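Local coordinates for major capsid protein (Faustovirus, PDB 5J7O), which forms the trimeric double jelly-roll capsomer from which the capsid shell of this large DNA virus is probably built, at residues V584-S587 / R588-F592; V435-S438 / Q439-W442. One frame throughout, in Å; residues are numbered along the deposited sequence.

Contact 1 of 2, residues V584-S587 / R588-F592; sequences VNIS and RAREF
The side-chain amide of Asn585 lies with ND2 over one face of the Arg588 guanidinium, the two planes 42° apart, while the Phe592 ring receives Val584 CG1 at its edge, 4.1 Å from CE2. Asn585 owes its place to its carbonyl: with CG held between the backbone N and carbonyl carbon (chi1 64°), OD1 turns back over the first turn and accepts a hydrogen bond from Arg588 N at 3.2 Å, the N-H pointing almost straight at it (166°). Ser587 OG donates to the same OD1 at 2.9 Å, from above the carbonyl plane; two donors thus hold one oxygen of a buried residue, which should restrict the amide's rotation. Behind this cap, Ala589 N bonds to Asn585 O at 2.9 Å and Arg590 N to Ile586 O at 3.0 Å. Buried Ala589 sets only a methyl there, CB lying against the carbonyl oxygens of Asn585 and Ile586. Arg588 stretches out from CG to NE, its aliphatic part passing OD1 (CG 3.4 Å away), and carries NH2 to the carbonyl of Lys7 of a neighbouring subunit; Asp12 of that subunit accepts from Ser587 N. The whole is an asparagine N-cap on a short helix leading into strand 592-597 of a jelly roll.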
loop_
_atom_site.group_PDB
_atom_site.type_symbol
_atom_site.label_atom_id
_atom_site.label_comp_id
_atom_site.label_asym_id
_atom_site.label_seq_id
_atom_site.Cartn_x
_atom_site.Cartn_y
_atom_site.Cartn_z
ATOM N N VAL B 584 -1.005 32.903 -12.090
ATOM C CA VAL B 584 -0.813 34.207 -11.467
ATOM C C VAL B 584 -0.051 35.081 -12.453
ATOM O O VAL B 584 1.035 34.714 -12.911
ATOM C CB VAL B 584 -0.057 34.090 -10.136
ATOM C CG1 VAL B 584 0.301 35.471 -9.608
ATOM C CG2 VAL B 584 -0.888 33.339 -9.122
ATOM N N ASN B 585 -0.615 36.240 -12.778
ATOM C CA ASN B 585 -0.077 37.062 -13.847
ATOM C C ASN B 585 1.139 37.855 -13.371
ATOM O O ASN B 585 1.378 38.021 -12.175
ATOM C CB ASN B 585 -1.165 37.981 -14.384
ATOM C CG ASN B 585 -1.648 38.976 -13.331
ATOM O OD1 ASN B 585 -0.870 39.432 -12.493
ATOM N ND2 ASN B 585 -2.934 39.303 -13.363
ATOM N N ILE B 586 1.916 38.337 -14.344
ATOM C CA ILE B 586 3.281 38.787 -14.073
ATOM C C ILE B 586 3.289 40.038 -13.204
ATOM O O ILE B 586 4.181 40.218 -12.366
ATOM C CB ILE B 586 4.040 39.006 -15.395
ATOM C CG1 ILE B 586 4.168 37.685 -16.152
ATOM C CG2 ILE B 586 5.417 39.613 -15.145
ATOM C CD1 ILE B 586 5.209 37.699 -17.255
ATOM N N SER B 587 2.301 40.919 -13.380
ATOM C CA SER B 587 2.240 42.129 -12.570
ATOM C C SER B 587 2.218 41.788 -11.087
ATOM O O SER B 587 2.956 42.378 -10.290
ATOM C CB SER B 587 1.011 42.952 -12.955
ATOM O OG SER B 587 -0.183 42.223 -12.729
ATOM N N ARG B 588 1.387 40.816 -10.703
ATOM C CA ARG B 588 1.326 40.399 -9.309
ATOM C C ARG B 588 2.514 39.526 -8.932
ATOM O O ARG B 588 2.966 39.556 -7.782
ATOM C CB ARG B 588 0.019 39.654 -9.041
ATOM C CG ARG B 588 -1.228 40.471 -9.317
ATOM C CD ARG B 588 -2.484 39.636 -9.166
ATOM N NE ARG B 588 -3.685 40.464 -9.192
ATOM C CZ ARG B 588 -4.910 39.997 -9.405
ATOM N NH1 ARG B 588 -5.099 38.702 -9.624
ATOM N NH2 ARG B 588 -5.947 40.824 -9.412
ATOM N N ALA B 589 3.034 38.749 -9.884
ATOM C CA ALA B 589 4.165 37.874 -9.594
ATOM C C ALA B 589 5.421 38.659 -9.242
ATOM O O ALA B 589 6.299 38.127 -8.553
ATOM C CB ALA B 589 4.441 36.954 -10.785
ATOM N N ARG B 590 5.534 39.905 -9.705
ATOM C CA ARG B 590 6.712 40.717 -9.421
ATOM C C ARG B 590 6.716 41.291 -8.008
ATOM O O ARG B 590 7.770 41.729 -7.534
ATOM C CB ARG B 590 6.832 41.845 -10.450
ATOM C CG ARG B 590 7.599 41.439 -11.703
ATOM C CD ARG B 590 7.424 42.425 -12.849
ATOM N NE ARG B 590 7.451 43.817 -12.408
ATOM C CZ ARG B 590 6.418 44.647 -12.507
ATOM N NH1 ARG B 590 5.280 44.227 -13.042
ATOM N NH2 ARG B 590 6.524 45.899 -12.081
ATOM N N GLU B 591 5.567 41.300 -7.325
ATOM C CA GLU B 591 5.479 41.691 -5.917
ATOM C C GLU B 591 4.664 40.620 -5.186
ATOM O O GLU B 591 3.501 40.824 -4.828
ATOM C CB GLU B 591 4.863 43.080 -5.755
ATOM C CG GLU B 591 5.063 43.671 -4.368
ATOM C CD GLU B 591 4.121 44.821 -4.074
ATOM O OE1 GLU B 591 4.266 45.448 -3.003
ATOM O OE2 GLU B 591 3.233 45.094 -4.909
ATOM N N PHE B 592 5.296 39.473 -4.954
ATOM C CA PHE B 592 4.627 38.258 -4.509
ATOM C C PHE B 592 5.124 37.885 -3.120
ATOM O O PHE B 592 6.336 37.854 -2.881
ATOM C CB PHE B 592 4.893 37.122 -5.501
ATOM C CG PHE B 592 3.987 35.940 -5.343
ATOM C CD1 PHE B 592 4.273 34.946 -4.423
ATOM C CD2 PHE B 592 2.862 35.808 -6.137
ATOM C CE1 PHE B 592 3.443 33.851 -4.286
ATOM C CE2 PHE B 592 2.028 34.716 -6.008
ATOM C CZ PHE B 592 2.322 33.735 -5.083
#

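Contact 2 of 2, residues V435-S438 / Q439-W442; sequences VLQS and QLKW
A type I beta turn, Gln437 to Leu440, carries the chain off the end of strand 432-436, and the glutamines at its first and third positions join across it. Gln439 NE2 donates to Gln437 OE1 at 2.9 Å (158° at the hydrogen), in the carbonyl plane and on a lone pair. The side chains run side by side in the same direction, yet their amide planes stand 86° apart. Gln437 bends at chi2 (-66°), which brings NE2 back to Val435 O at 3.1 Å, while OE1 also accepts from Ser611 OG; both ends of this buried amide are thus used, and its flip is settled. Within this chain, strand 432-436 is an edge strand of its four-stranded antiparallel sheet, and this turn starts the loop that crosses to strand 444-453 of a second sheet in the jelly-roll fold. The turn's own backbone bond, Leu440 N to Gln437 O, is weak at 3.5 Å. Beside it Leu440 CD1 packs on Gln437 CB, 3.8 Å away, a branched apolar chain suited to a buried position that also meets Phe592 and Ala613. Exposed Lys441 folds back at chi2 so that NZ reaches Ser438 O at 2.9 Å.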
loop_
_atom_site.group_PDB
_atom_site.type_symbol
_atom_site.label_atom_id
_atom_site.label_comp_id
_atom_site.label_asym_id
_atom_site.label_seq_id
_atom_site.Cartn_x
_atom_site.Cartn_y
_atom_site.Cartn_z
ATOM N N VAL B 435 7.595 36.638 3.207
ATOM C CA VAL B 435 8.793 36.408 2.410
ATOM C C VAL B 435 8.489 36.769 0.962
ATOM O O VAL B 435 7.720 36.074 0.286
ATOM C CB VAL B 435 9.277 34.957 2.531
ATOM C CG1 VAL B 435 10.597 34.773 1.800
ATOM C CG2 VAL B 435 9.405 34.572 3.997
ATOM N N LEU B 436 9.098 37.852 0.482
ATOM C CA LEU B 436 8.991 38.208 -0.926
ATOM C C LEU B 436 9.657 37.141 -1.785
ATOM O O LEU B 436 10.769 36.694 -1.492
ATOM C CB LEU B 436 9.637 39.570 -1.184
ATOM C CG LEU B 436 9.699 40.006 -2.651
ATOM C CD1 LEU B 436 8.312 40.327 -3.189
ATOM C CD2 LEU B 436 10.637 41.190 -2.832
ATOM N N GLN B 437 8.969 36.733 -2.847
ATOM C CA GLN B 437 9.446 35.680 -3.742
ATOM C C GLN B 437 10.076 36.351 -4.958
ATOM O O GLN B 437 9.415 36.605 -5.966
ATOM C CB GLN B 437 8.305 34.746 -4.126
ATOM C CG GLN B 437 7.595 34.130 -2.929
ATOM C CD GLN B 437 8.491 33.189 -2.151
ATOM O OE1 GLN B 437 9.175 32.350 -2.732
ATOM N NE2 GLN B 437 8.500 33.333 -0.831
ATOM N N SER B 438 11.376 36.638 -4.858
ATOM C CA SER B 438 12.074 37.358 -5.917
ATOM C C SER B 438 12.320 36.498 -7.150
ATOM O O SER B 438 12.539 37.047 -8.236
ATOM C CB SER B 438 13.406 37.900 -5.395
ATOM O OG SER B 438 13.208 38.784 -4.306
ATOM N N GLN B 439 12.289 35.172 -7.012
ATOM C CA GLN B 439 12.559 34.300 -8.148
ATOM C C GLN B 439 11.450 34.342 -9.191
ATOM O O GLN B 439 11.682 33.950 -10.338
ATOM C CB GLN B 439 12.768 32.860 -7.667
ATOM C CG GLN B 439 11.489 32.110 -7.297
ATOM C CD GLN B 439 10.866 32.578 -5.992
ATOM O OE1 GLN B 439 11.294 33.569 -5.401
ATOM N NE2 GLN B 439 9.850 31.857 -5.532
ATOM N N LEU B 440 10.264 34.821 -8.830
ATOM C CA LEU B 440 9.108 34.749 -9.714
ATOM C C LEU B 440 9.120 35.910 -10.702
ATOM O O LEU B 440 9.065 37.077 -10.300
ATOM C CB LEU B 440 7.822 34.747 -8.892
ATOM C CG LEU B 440 7.756 33.603 -7.879
ATOM C CD1 LEU B 440 6.390 33.525 -7.214
ATOM C CD2 LEU B 440 8.101 32.295 -8.562
ATOM N N LYS B 441 9.190 35.585 -11.995
ATOM C CA LYS B 441 9.152 36.577 -13.060
ATOM C C LYS B 441 8.054 36.345 -14.085
ATOM O O LYS B 441 7.721 37.279 -14.823
ATOM C CB LYS B 441 10.496 36.624 -13.809
ATOM C CG LYS B 441 11.575 37.468 -13.151
ATOM C CD LYS B 441 12.291 36.710 -12.047
ATOM C CE LYS B 441 13.495 37.490 -11.545
ATOM N NZ LYS B 441 14.272 36.721 -10.536
ATOM N N TRP B 442 7.485 35.150 -14.153
ATOM C CA TRP B 442 6.591 34.725 -15.218
ATOM C C TRP B 442 5.310 34.180 -14.615
ATOM O O TRP B 442 5.212 34.009 -13.395
ATOM C CB TRP B 442 7.299 33.664 -16.080
ATOM C CG TRP B 442 8.556 34.186 -16.702
ATOM C CD1 TRP B 442 8.787 35.459 -17.134
ATOM C CD2 TRP B 442 9.768 33.458 -16.934
ATOM N NE1 TRP B 442 10.062 35.566 -17.632
ATOM C CE2 TRP B 442 10.685 34.352 -17.521
ATOM C CE3 TRP B 442 10.164 32.136 -16.710
ATOM C CZ2 TRP B 442 11.974 33.968 -17.885
ATOM C CZ3 TRP B 442 11.444 31.756 -17.072
ATOM C CH2 TRP B 442 12.334 32.669 -17.653
#

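Both contacts lie in the same jelly roll, with centres about 8 Å apart, and each is a short connection at one end of neighbouring antiparallel strands: contact 2 follows strand 432-436, contact 1 precedes strand 592-597. They meet where Phe592 O probably accepts from Gln437 N, 2.9 Å away, and where Ile586 CG2 packs on Lys441 O. Contact 1 is partly buried and faces a second subunit, so its polar groups divide between capping a helix and bridging chains. Contact 2 is mostly buried within its own chain; there glutamine amides pair with each other and with Ser611 of strand 607-620, while Gln424 of strand 415-428 bonds to the backbone and the lysine stays exposed.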